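Local atomic coordinates of Lin2722 protein (PDB entry 3DS8), a protein that is of unknown function but adopts an alpha/beta hydrolase fold and probably acts as a serine hydrolase. Residues 37-42 with 85-90; 51-54 with 59-62; 78-83 with 106-111. All coordinates share one frame; numbering follows the deposited sequence.

Contact 1: 37-42 with 85-90; sequences LTMTVN and EDLKSR
Leu87 sends one branch, CD1, from the helix down onto the strand, where it meets Leu37 and Met39. Its CD1 lies 4.3 Å from Leu37 CD1. It comes slightly closer to the selenium of Met39, a selenomethionine, with 4.1 Å between Leu87 CD1 and Met39 SE. One methyl therefore bridges two side chains that stand two residues apart on the same face of the strand. Leu37 reaches up with CG opposite its backbone N (chi1 -179°), which carries the CD1 methyl toward the helix. Met39 starts differently, with CG beside the backbone N. Its chain then bends at the selenium (chi3 74°), so that SE itself offers its flank to Leu87 while the terminal CE turns off toward the preceding turn of the helix.

At the other end of the contact the extended Arg90 chain brings NH1 to 4.0 Å from Leu37 CD1. The methyl meets this guanidinium nitrogen at an oblique approach, as simple packing. NH1 also hydrogen-bonds the carbonyl O of Gly51.

The axes of the two segments come within 11.4 Å, with 141° between their N-to-C directions. Strand 36-42 runs between strands 46-50 and 61-66, and helix 73-91 covers it, with Tyr91 of that helix also touching Leu37 and Phe93 just beyond touching Leu87.

Contact 2: 51-54 with 59-62; sequences GKLT and RPII
Leu53 projects from an irregular loop toward the start of strand 61-66 and lays its forked end across Pro60 and Ile62. Its CB is still 4.9 Å from Pro60 CB, so the approach begins only further out. With CG beside the backbone N (chi1 -57°), the chain heads for the proline, and Leu53 CG comes to 4.3 Å from Pro60 CB. There the side chain branches. Within the two segments the CD2 methyl meets only the proline and makes the tightest touch, 3.7 Å between Leu53 CD2 and Pro60 CB. The CD1 methyl does double duty: Leu53 CD1 is 3.8 Å from Pro60 CB and 3.9 Å from Ile62 CD1. Pro60 CB thus sits against both prongs of the fork, and the two side chains meet at about a right angle.

In the alpha/beta hydrolase sheet, strands 46-50 and 61-66 flank strand 36-42 on its two edges. The loop that carries Leu53 passes the beginning of this intervening strand to link them, and Leu53 turns inward from it onto Leu37.

The CB of Ile62 leaves to one side of the loop, yet CG1 turns (chi2 -61°) and carries CD1 to the leucine. The backbone is tied as well, since Leu53 N donates to the hydroxyl of Tyr91, while Phe93 packs on the Leu53 side chain.

Contact 3: 78-83 with 106-111; sequences KWLKIA and LALTYY
Leu80, reaching from helix 78-83, meets both Leu108 and Tyr111 of the second helix. Along 106-111, the first residue to face the other helix is Ala107: its small methyl points to helix 73-91 and packs there on Trp76, one turn before Leu80. Leu108 follows. Its CB heads away, and the branch CD2 swings back to lie 4.2 Å from Leu80 CD2. Tyr110 faces helix 73-91 too, though it rests on Ser77 rather than on 78-83.

Tyr111 closes the segment and bears most of its burial. With its ring opposite the backbone N (chi1 -174°), it extends to the first helix. Leu80 CD2 approaches the ring obliquely, 3.8 Å from Tyr111 CD1. The backbone of Lys81 lies at the ring edge, near its plane, with Lys81 CA 4.1 Å from Tyr111 CE1. Past the ring, the hydroxyl donates to the carbonyl O of Pro122, while Lys81 NZ forms a salt bridge with Glu85.

The axes cross at -68°, 9.8 Å apart. Both helices lie on one face of the sheet, with Leu80 and Leu108 touching Ile9 of strand 6-9; helix 103-114 starts just after Ser102, the probable nucleophile on its elbow.

Overall arrangement
The three contacts run from near one edge of the alpha/beta hydrolase sheet toward its middle. Contacts 1 and 2 have centres about 11 Å apart and are joined by backbone, Leu37 N lying 2.8 Å from Ile61 O where strands 36-42 and 61-66 run side by side. Contacts 1 and 3 share helix 73-91, their centres about 12 Å apart; Met39 CE lies 3.6 Å from Ala83 O, and Val41 CG1 is 4.0 Å from Trp79 CB. Contacts 2 and 3 do not touch, with nearest atoms about 7 Å apart. Contact 3 comes to the probable active site: the Leu108 side chain touches the putative nucleophile elbow, whose Ser102 would form a triad with His222 and Asp188.

Contact 1: 37-42 with 85-90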
ATOM      1  N   LEU A  37      -8.879   9.723  11.901  1.00 16.74           N
ATOM      2  CA  LEU A  37      -8.245  11.030  11.854  1.00 17.78           C
ATOM      3  C   LEU A  37      -7.933  11.311  10.365  1.00 16.86           C
ATOM      4  O   LEU A  37      -7.658  10.380   9.608  1.00 16.72           O
ATOM      5  CB  LEU A  37      -6.967  10.934  12.694  1.00 19.25           C
ATOM      6  CG  LEU A  37      -6.045  12.083  12.921  1.00 23.19           C
ATOM      7  CD1 LEU A  37      -5.054  11.758  14.057  1.00 29.18           C
ATOM      8  CD2 LEU A  37      -5.377  12.305  11.667  1.00 26.28           C
ATOM      9  N   THR A  38      -8.052  12.566   9.924  1.00 15.53           N
ATOM     10  CA  THR A  38      -7.582  12.944   8.588  1.00 15.77           C
ATOM     11  C   THR A  38      -6.299  13.751   8.736  1.00 15.21           C
ATOM     12  O   THR A  38      -6.227  14.647   9.565  1.00 13.68           O
ATOM     13  CB  THR A  38      -8.661  13.711   7.792  1.00 16.59           C
ATOM     14  OG1 THR A  38      -9.745  12.815   7.506  1.00 19.35           O
ATOM     15  CG2 THR A  38      -8.100  14.289   6.466  1.00 15.96           C
HETATM   16  N   MSE A  39      -5.273  13.413   7.953  1.00 15.49           N
HETATM   17  CA  MSE A  39      -4.016  14.140   7.991  1.00 18.32           C
HETATM   18  C   MSE A  39      -3.654  14.512   6.589  1.00 16.93           C
HETATM   19  O   MSE A  39      -3.766  13.696   5.698  1.00 15.30           O
HETATM   20  CB  MSE A  39      -2.852  13.306   8.498  1.00 17.95           C
HETATM   21  CG  MSE A  39      -2.824  13.023   9.935  1.00 24.48           C
HETATM   22 SE   MSE A  39      -1.031  12.238  10.349  1.00 36.81          SE
HETATM   23  CE  MSE A  39       0.070  13.768  10.250  1.00 27.82           C
ATOM     24  N   THR A  40      -3.153  15.726   6.389  1.00 16.74           N
ATOM     25  CA  THR A  40      -2.701  16.081   5.071  1.00 18.90           C
ATOM     26  C   THR A  40      -1.349  16.787   5.162  1.00 18.75           C
ATOM     27  O   THR A  40      -1.015  17.391   6.192  1.00 17.34           O
ATOM     28  CB  THR A  40      -3.747  16.970   4.408  1.00 19.83           C
ATOM     29  OG1 THR A  40      -4.008  18.084   5.245  1.00 22.62           O
ATOM     30  CG2 THR A  40      -5.108  16.211   4.215  1.00 20.88           C
ATOM     31  N   VAL A  41      -0.577  16.716   4.090  1.00 19.54           N
ATOM     32  CA  VAL A  41       0.778  17.310   4.069  1.00 19.91           C
ATOM     33  C   VAL A  41       0.957  18.040   2.747  1.00 22.55           C
ATOM     34  O   VAL A  41       0.364  17.683   1.721  1.00 20.38           O
ATOM     35  CB  VAL A  41       1.918  16.254   4.333  1.00 20.91           C
ATOM     36  CG1 VAL A  41       1.944  15.141   3.226  1.00 20.18           C
ATOM     37  CG2 VAL A  41       3.347  16.922   4.420  1.00 21.37           C
ATOM     38  N   ASN A  42       1.743  19.108   2.814  1.00 22.17           N
ATOM     39  CA  ASN A  42       2.057  19.953   1.687  1.00 24.77           C
ATOM     40  C   ASN A  42       3.568  20.162   1.760  1.00 25.25           C
ATOM     41  O   ASN A  42       4.086  20.636   2.780  1.00 25.52           O
ATOM     42  CB  ASN A  42       1.317  21.269   1.870  1.00 24.94           C
ATOM     43  CG  ASN A  42       1.480  22.233   0.731  1.00 27.78           C
ATOM     44  OD1 ASN A  42       2.391  22.144  -0.109  1.00 32.60           O
ATOM     45  ND2 ASN A  42       0.604  23.214   0.719  1.00 31.15           N
ATOM     46  N   GLU A  85       6.482  11.344  11.675  1.00 16.61           N
ATOM     47  CA  GLU A  85       7.230  11.809  12.866  1.00 17.79           C
ATOM     48  C   GLU A  85       6.265  12.577  13.784  1.00 17.98           C
ATOM     49  O   GLU A  85       6.284  12.408  15.000  1.00 17.39           O
ATOM     50  CB  GLU A  85       8.439  12.679  12.510  1.00 18.62           C
ATOM     51  CG  GLU A  85       9.539  11.912  11.853  1.00 19.69           C
ATOM     52  CD  GLU A  85      10.644  12.818  11.258  1.00 23.60           C
ATOM     53  OE1 GLU A  85      10.340  13.927  10.758  1.00 33.81           O
ATOM     54  OE2 GLU A  85      11.813  12.393  11.249  1.00 29.22           O
ATOM     55  N   ASP A  86       5.400  13.395  13.195  1.00 17.28           N
ATOM     56  CA  ASP A  86       4.437  14.166  14.001  1.00 17.82           C
ATOM     57  C   ASP A  86       3.371  13.263  14.598  1.00 17.38           C
ATOM     58  O   ASP A  86       2.996  13.440  15.768  1.00 18.08           O
ATOM     59  CB  ASP A  86       3.766  15.238  13.141  1.00 18.11           C
ATOM     60  CG  ASP A  86       4.672  16.397  12.843  1.00 23.40           C
ATOM     61  OD1 ASP A  86       5.733  16.533  13.504  1.00 28.15           O
ATOM     62  OD2 ASP A  86       4.302  17.209  11.965  1.00 28.09           O
ATOM     63  N   LEU A  87       2.877  12.306  13.816  1.00 17.07           N
ATOM     64  CA  LEU A  87       1.872  11.351  14.330  1.00 16.64           C
ATOM     65  C   LEU A  87       2.396  10.584  15.527  1.00 16.32           C
ATOM     66  O   LEU A  87       1.702  10.472  16.544  1.00 16.88           O
ATOM     67  CB  LEU A  87       1.447  10.374  13.253  1.00 16.12           C
ATOM     68  CG  LEU A  87       0.276   9.443  13.614  1.00 17.04           C
ATOM     69  CD1 LEU A  87      -1.057  10.227  13.935  1.00 17.53           C
ATOM     70  CD2 LEU A  87       0.046   8.407  12.531  1.00 16.84           C
ATOM     71  N   LYS A  88       3.626  10.076  15.413  1.00 15.66           N
ATOM     72  CA  LYS A  88       4.227   9.285  16.495  1.00 16.41           C
ATOM     73  C   LYS A  88       4.492  10.196  17.704  1.00 16.55           C
ATOM     74  O   LYS A  88       4.292   9.795  18.868  1.00 16.46           O
ATOM     75  CB  LYS A  88       5.501   8.566  16.057  1.00 15.77           C
ATOM     76  CG  LYS A  88       6.052   7.587  17.150  1.00 16.25           C
ATOM     77  CD  LYS A  88       7.090   6.596  16.651  1.00 17.74           C
ATOM     78  CE  LYS A  88       7.522   5.629  17.750  1.00 19.07           C
ATOM     79  NZ  LYS A  88       8.510   6.297  18.585  1.00 26.88           N
ATOM     80  N   SER A  89       4.949  11.419  17.435  1.00 16.65           N
ATOM     81  CA  SER A  89       5.151  12.371  18.511  1.00 18.24           C
ATOM     82  C   SER A  89       3.884  12.609  19.303  1.00 18.75           C
ATOM     83  O   SER A  89       3.930  12.631  20.552  1.00 20.23           O
ATOM     84  CB  SER A  89       5.684  13.694  17.988  1.00 17.78           C
ATOM     85  OG  SER A  89       6.001  14.524  19.078  1.00 22.37           O
ATOM     86  N   ARG A  90       2.773  12.814  18.603  1.00 19.38           N
ATOM     87  CA  ARG A  90       1.460  13.046  19.233  1.00 19.72           C
ATOM     88  C   ARG A  90       0.908  11.824  19.965  1.00 19.01           C
ATOM     89  O   ARG A  90       0.433  11.967  21.091  1.00 18.69           O
ATOM     90  CB  ARG A  90       0.437  13.530  18.183  1.00 20.02           C
ATOM     91  CG  ARG A  90      -0.954  13.829  18.722  1.00 21.00           C
ATOM     92  CD  ARG A  90      -1.934  14.354  17.651  1.00 25.53           C
ATOM     93  NE  ARG A  90      -3.107  14.966  18.299  1.00 30.46           N
ATOM     94  CZ  ARG A  90      -4.294  15.225  17.734  1.00 31.10           C
ATOM     95  NH1 ARG A  90      -4.579  14.901  16.485  1.00 28.38           N
ATOM     96  NH2 ARG A  90      -5.214  15.822  18.477  1.00 33.67           N
TER

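Contact 2: 51-54 with 59-62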
ATOM      1  N   GLY A  51      -9.294  15.887  13.705  1.00 17.28           N
ATOM      2  CA  GLY A  51      -9.803  14.844  14.568  1.00 19.89           C
ATOM      3  C   GLY A  51      -8.831  14.544  15.701  1.00 21.29           C
ATOM      4  O   GLY A  51      -7.727  15.075  15.744  1.00 23.42           O
ATOM      5  N   LYS A  52      -9.238  13.695  16.609  1.00 22.75           N
ATOM      6  CA  LYS A  52      -8.431  13.331  17.751  1.00 23.79           C
ATOM      7  C   LYS A  52      -8.731  11.877  18.028  1.00 24.53           C
ATOM      8  O   LYS A  52      -9.902  11.507  18.118  1.00 26.33           O
ATOM      9  CB  LYS A  52      -8.841  14.162  18.970  1.00 24.93           C
ATOM     10  CG  LYS A  52      -8.153  13.761  20.293  1.00 26.53           C
ATOM     11  CD  LYS A  52      -6.714  14.208  20.258  1.00 31.33           C
ATOM     12  CE  LYS A  52      -5.832  13.662  21.400  1.00 31.60           C
ATOM     13  NZ  LYS A  52      -4.629  14.524  21.577  1.00 28.56           N
ATOM     14  N   LEU A  53      -7.704  11.069  18.230  1.00 23.67           N
ATOM     15  CA  LEU A  53      -7.912   9.666  18.614  1.00 23.95           C
ATOM     16  C   LEU A  53      -7.922   9.570  20.121  1.00 24.98           C
ATOM     17  O   LEU A  53      -7.109  10.237  20.798  1.00 25.51           O
ATOM     18  CB  LEU A  53      -6.810   8.784  18.015  1.00 23.54           C
ATOM     19  CG  LEU A  53      -6.701   8.876  16.504  1.00 22.59           C
ATOM     20  CD1 LEU A  53      -5.472   8.105  15.988  1.00 23.31           C
ATOM     21  CD2 LEU A  53      -7.996   8.372  15.844  1.00 20.82           C
ATOM     22  N   THR A  54      -8.858   8.786  20.660  1.00 25.28           N
ATOM     23  CA  THR A  54      -9.021   8.617  22.105  1.00 25.64           C
ATOM     24  C   THR A  54      -8.287   7.387  22.579  1.00 26.53           C
ATOM     25  O   THR A  54      -7.752   6.597  21.770  1.00 25.48           O
ATOM     26  CB  THR A  54     -10.500   8.464  22.534  1.00 25.42           C
ATOM     27  OG1 THR A  54     -10.987   7.155  22.199  1.00 25.73           O
ATOM     28  CG2 THR A  54     -11.378   9.518  21.872  1.00 26.90           C
ATOM     29  N   ARG A  59      -8.027   0.062  16.175  1.00 13.89           N
ATOM     30  CA  ARG A  59      -7.517   0.086  14.800  1.00 13.79           C
ATOM     31  C   ARG A  59      -7.807   1.426  14.119  1.00 12.55           C
ATOM     32  O   ARG A  59      -8.390   1.494  13.036  1.00 13.59           O
ATOM     33  CB  ARG A  59      -8.108  -1.104  14.005  1.00 13.12           C
ATOM     34  CG  ARG A  59      -7.775  -2.432  14.661  1.00 14.26           C
ATOM     35  CD  ARG A  59      -6.329  -2.773  14.396  1.00 13.43           C
ATOM     36  NE  ARG A  59      -6.125  -3.336  13.053  1.00 13.17           N
ATOM     37  CZ  ARG A  59      -5.035  -3.189  12.303  1.00 14.92           C
ATOM     38  NH1 ARG A  59      -4.033  -2.374  12.653  1.00 14.89           N
ATOM     39  NH2 ARG A  59      -4.967  -3.832  11.152  1.00 14.69           N
ATOM     40  N   PRO A  60      -7.350   2.513  14.733  1.00 12.30           N
ATOM     41  CA  PRO A  60      -7.758   3.820  14.225  1.00 12.39           C
ATOM     42  C   PRO A  60      -7.263   4.038  12.800  1.00 12.56           C
ATOM     43  O   PRO A  60      -6.143   3.679  12.460  1.00 12.64           O
ATOM     44  CB  PRO A  60      -7.131   4.800  15.210  1.00 12.53           C
ATOM     45  CG  PRO A  60      -5.985   4.055  15.778  1.00 12.71           C
ATOM     46  CD  PRO A  60      -6.442   2.639  15.885  1.00 12.98           C
ATOM     47  N   ILE A  61      -8.122   4.605  11.975  1.00 13.26           N
ATOM     48  CA  ILE A  61      -7.820   4.883  10.586  1.00 13.15           C
ATOM     49  C   ILE A  61      -7.243   6.306  10.420  1.00 13.20           C
ATOM     50  O   ILE A  61      -7.779   7.305  10.937  1.00 13.21           O
ATOM     51  CB  ILE A  61      -9.072   4.656   9.718  1.00 14.31           C
ATOM     52  CG1 ILE A  61      -9.424   3.156   9.715  1.00 13.43           C
ATOM     53  CG2 ILE A  61      -8.869   5.196   8.265  1.00 14.17           C
ATOM     54  CD1 ILE A  61     -10.742   2.876   9.040  1.00 15.21           C
ATOM     55  N   ILE A  62      -6.135   6.382   9.703  1.00 12.37           N
ATOM     56  CA  ILE A  62      -5.546   7.660   9.312  1.00 13.20           C
ATOM     57  C   ILE A  62      -5.770   7.876   7.814  1.00 12.85           C
ATOM     58  O   ILE A  62      -5.139   7.245   6.957  1.00 12.95           O
ATOM     59  CB  ILE A  62      -4.046   7.725   9.653  1.00 13.49           C
ATOM     60  CG1 ILE A  62      -3.780   7.256  11.098  1.00 16.25           C
ATOM     61  CG2 ILE A  62      -3.470   9.153   9.305  1.00 14.12           C
ATOM     62  CD1 ILE A  62      -4.422   8.034  12.228  1.00 20.50           C
TER

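Contact 3: 78-83 with 106-111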
ATOM      1  N   LYS A  78       8.968  10.621   1.393  1.00 14.70           N
ATOM      2  CA  LYS A  78       9.673  11.626   2.216  1.00 15.17           C
ATOM      3  C   LYS A  78       8.710  12.514   2.992  1.00 14.22           C
ATOM      4  O   LYS A  78       8.921  12.772   4.172  1.00 13.24           O
ATOM      5  CB  LYS A  78      10.561  12.507   1.336  1.00 15.53           C
ATOM      6  CG  LYS A  78      11.711  11.767   0.704  1.00 18.28           C
ATOM      7  CD  LYS A  78      12.585  12.731  -0.100  1.00 20.68           C
ATOM      8  CE  LYS A  78      13.325  12.015  -1.201  1.00 27.69           C
ATOM      9  NZ  LYS A  78      14.033  10.784  -0.687  1.00 31.74           N
ATOM     10  N   TRP A  79       7.632  12.951   2.341  1.00 14.11           N
ATOM     11  CA  TRP A  79       6.626  13.781   3.012  1.00 14.57           C
ATOM     12  C   TRP A  79       5.823  12.990   4.058  1.00 14.43           C
ATOM     13  O   TRP A  79       5.500  13.510   5.140  1.00 13.98           O
ATOM     14  CB  TRP A  79       5.701  14.443   2.001  1.00 16.08           C
ATOM     15  CG  TRP A  79       6.419  15.284   1.031  1.00 17.66           C
ATOM     16  CD1 TRP A  79       7.611  15.938   1.212  1.00 21.36           C
ATOM     17  CD2 TRP A  79       5.995  15.577  -0.297  1.00 16.43           C
ATOM     18  NE1 TRP A  79       7.974  16.597   0.041  1.00 22.80           N
ATOM     19  CE2 TRP A  79       6.991  16.392  -0.894  1.00 20.80           C
ATOM     20  CE3 TRP A  79       4.885  15.229  -1.048  1.00 16.13           C
ATOM     21  CZ2 TRP A  79       6.874  16.871  -2.206  1.00 21.94           C
ATOM     22  CZ3 TRP A  79       4.783  15.691  -2.364  1.00 17.91           C
ATOM     23  CH2 TRP A  79       5.745  16.524  -2.910  1.00 20.17           C
ATOM     24  N   LEU A  80       5.523  11.739   3.737  1.00 13.95           N
ATOM     25  CA  LEU A  80       4.872  10.837   4.685  1.00 14.79           C
ATOM     26  C   LEU A  80       5.721  10.663   5.945  1.00 14.99           C
ATOM     27  O   LEU A  80       5.186  10.735   7.055  1.00 14.62           O
ATOM     28  CB  LEU A  80       4.605   9.489   4.021  1.00 14.34           C
ATOM     29  CG  LEU A  80       3.959   8.379   4.851  1.00 14.38           C
ATOM     30  CD1 LEU A  80       2.580   8.838   5.306  1.00 14.27           C
ATOM     31  CD2 LEU A  80       3.875   7.113   4.016  1.00 15.12           C
ATOM     32  N   LYS A  81       7.026  10.439   5.783  1.00 16.25           N
ATOM     33  CA  LYS A  81       7.941  10.332   6.935  1.00 16.64           C
ATOM     34  C   LYS A  81       7.847  11.541   7.855  1.00 15.82           C
ATOM     35  O   LYS A  81       7.757  11.417   9.058  1.00 15.63           O
ATOM     36  CB  LYS A  81       9.404  10.161   6.467  1.00 17.88           C
ATOM     37  CG  LYS A  81      10.535  10.605   7.453  1.00 22.22           C
ATOM     38  CD  LYS A  81      10.927   9.499   8.316  1.00 27.88           C
ATOM     39  CE  LYS A  81      12.260   9.746   9.047  1.00 26.84           C
ATOM     40  NZ  LYS A  81      12.835  11.131   9.151  1.00 30.34           N
ATOM     41  N   ILE A  82       7.843  12.732   7.272  1.00 15.84           N
ATOM     42  CA  ILE A  82       7.776  13.965   8.054  1.00 15.83           C
ATOM     43  C   ILE A  82       6.478  13.989   8.870  1.00 15.16           C
ATOM     44  O   ILE A  82       6.483  14.295  10.065  1.00 14.72           O
ATOM     45  CB  ILE A  82       7.891  15.212   7.147  1.00 15.40           C
ATOM     46  CG1 ILE A  82       9.308  15.273   6.523  1.00 18.02           C
ATOM     47  CG2 ILE A  82       7.569  16.493   7.920  1.00 15.52           C
ATOM     48  CD1 ILE A  82       9.439  16.277   5.363  1.00 17.37           C
ATOM     49  N   ALA A  83       5.389  13.627   8.222  1.00 16.08           N
ATOM     50  CA  ALA A  83       4.075  13.569   8.868  1.00 16.01           C
ATOM     51  C   ALA A  83       3.984  12.440   9.911  1.00 15.93           C
ATOM     52  O   ALA A  83       3.372  12.614  10.992  1.00 15.12           O
ATOM     53  CB  ALA A  83       2.998  13.421   7.815  1.00 16.20           C
ATOM     54  N   LEU A 106       3.129   2.539  -3.829  1.00 14.62           N
ATOM     55  CA  LEU A 106       4.547   2.779  -4.091  1.00 14.80           C
ATOM     56  C   LEU A 106       5.201   3.627  -2.985  1.00 14.03           C
ATOM     57  O   LEU A 106       6.294   3.346  -2.554  1.00 13.70           O
ATOM     58  CB  LEU A 106       4.782   3.402  -5.454  1.00 14.03           C
ATOM     59  CG  LEU A 106       4.248   2.652  -6.683  1.00 14.61           C
ATOM     60  CD1 LEU A 106       4.485   3.439  -7.971  1.00 15.40           C
ATOM     61  CD2 LEU A 106       4.874   1.258  -6.682  1.00 14.20           C
ATOM     62  N   ALA A 107       4.503   4.661  -2.541  1.00 14.07           N
ATOM     63  CA  ALA A 107       4.979   5.490  -1.427  1.00 13.94           C
ATOM     64  C   ALA A 107       5.196   4.659  -0.161  1.00 14.15           C
ATOM     65  O   ALA A 107       6.246   4.774   0.513  1.00 15.05           O
ATOM     66  CB  ALA A 107       3.986   6.659  -1.174  1.00 14.35           C
ATOM     67  N   LEU A 108       4.268   3.756   0.137  1.00 13.16           N
ATOM     68  CA  LEU A 108       4.458   2.867   1.267  1.00 13.91           C
ATOM     69  C   LEU A 108       5.670   1.949   1.111  1.00 13.72           C
ATOM     70  O   LEU A 108       6.256   1.548   2.102  1.00 13.66           O
ATOM     71  CB  LEU A 108       3.193   2.050   1.521  1.00 13.88           C
ATOM     72  CG  LEU A 108       1.957   2.781   2.061  1.00 13.81           C
ATOM     73  CD1 LEU A 108       0.711   1.884   2.017  1.00 16.99           C
ATOM     74  CD2 LEU A 108       2.227   3.314   3.485  1.00 15.57           C
ATOM     75  N   THR A 109       5.946   1.511  -0.119  1.00 14.40           N
ATOM     76  CA  THR A 109       7.054   0.603  -0.385  1.00 13.88           C
ATOM     77  C   THR A 109       8.409   1.328  -0.199  1.00 13.44           C
ATOM     78  O   THR A 109       9.324   0.821   0.475  1.00 14.20           O
ATOM     79  CB  THR A 109       6.920   0.008  -1.785  1.00 14.18           C
ATOM     80  OG1 THR A 109       5.667  -0.685  -1.871  1.00 14.59           O
ATOM     81  CG2 THR A 109       8.098  -0.957  -2.126  1.00 16.40           C
ATOM     82  N   TYR A 110       8.518   2.539  -0.698  1.00 13.02           N
ATOM     83  CA  TYR A 110       9.667   3.374  -0.339  1.00 14.02           C
ATOM     84  C   TYR A 110       9.767   3.563   1.177  1.00 13.18           C
ATOM     85  O   TYR A 110      10.840   3.486   1.750  1.00 13.93           O
ATOM     86  CB  TYR A 110       9.567   4.759  -0.999  1.00 15.89           C
ATOM     87  CG  TYR A 110      10.051   4.781  -2.400  1.00 15.62           C
ATOM     88  CD1 TYR A 110      11.406   4.728  -2.674  1.00 15.58           C
ATOM     89  CD2 TYR A 110       9.160   4.868  -3.468  1.00 16.26           C
ATOM     90  CE1 TYR A 110      11.860   4.754  -3.986  1.00 18.27           C
ATOM     91  CE2 TYR A 110       9.611   4.905  -4.781  1.00 15.97           C
ATOM     92  CZ  TYR A 110      10.946   4.835  -5.031  1.00 15.69           C
ATOM     93  OH  TYR A 110      11.460   4.888  -6.330  1.00 18.21           O
ATOM     94  N   TYR A 111       8.641   3.830   1.846  1.00 13.06           N
ATOM     95  CA  TYR A 111       8.666   4.004   3.329  1.00 13.89           C
ATOM     96  C   TYR A 111       9.166   2.731   4.032  1.00 13.31           C
ATOM     97  O   TYR A 111       9.969   2.769   4.950  1.00 13.83           O
ATOM     98  CB  TYR A 111       7.251   4.361   3.781  1.00 13.33           C
ATOM     99  CG  TYR A 111       7.089   4.711   5.250  1.00 14.82           C
ATOM    100  CD1 TYR A 111       7.097   6.033   5.681  1.00 14.85           C
ATOM    101  CD2 TYR A 111       6.885   3.700   6.198  1.00 16.45           C
ATOM    102  CE1 TYR A 111       6.909   6.326   7.050  1.00 15.48           C
ATOM    103  CE2 TYR A 111       6.703   3.968   7.558  1.00 16.02           C
ATOM    104  CZ  TYR A 111       6.712   5.273   7.974  1.00 18.57           C
ATOM    105  OH  TYR A 111       6.492   5.495   9.304  1.00 15.75           O
TER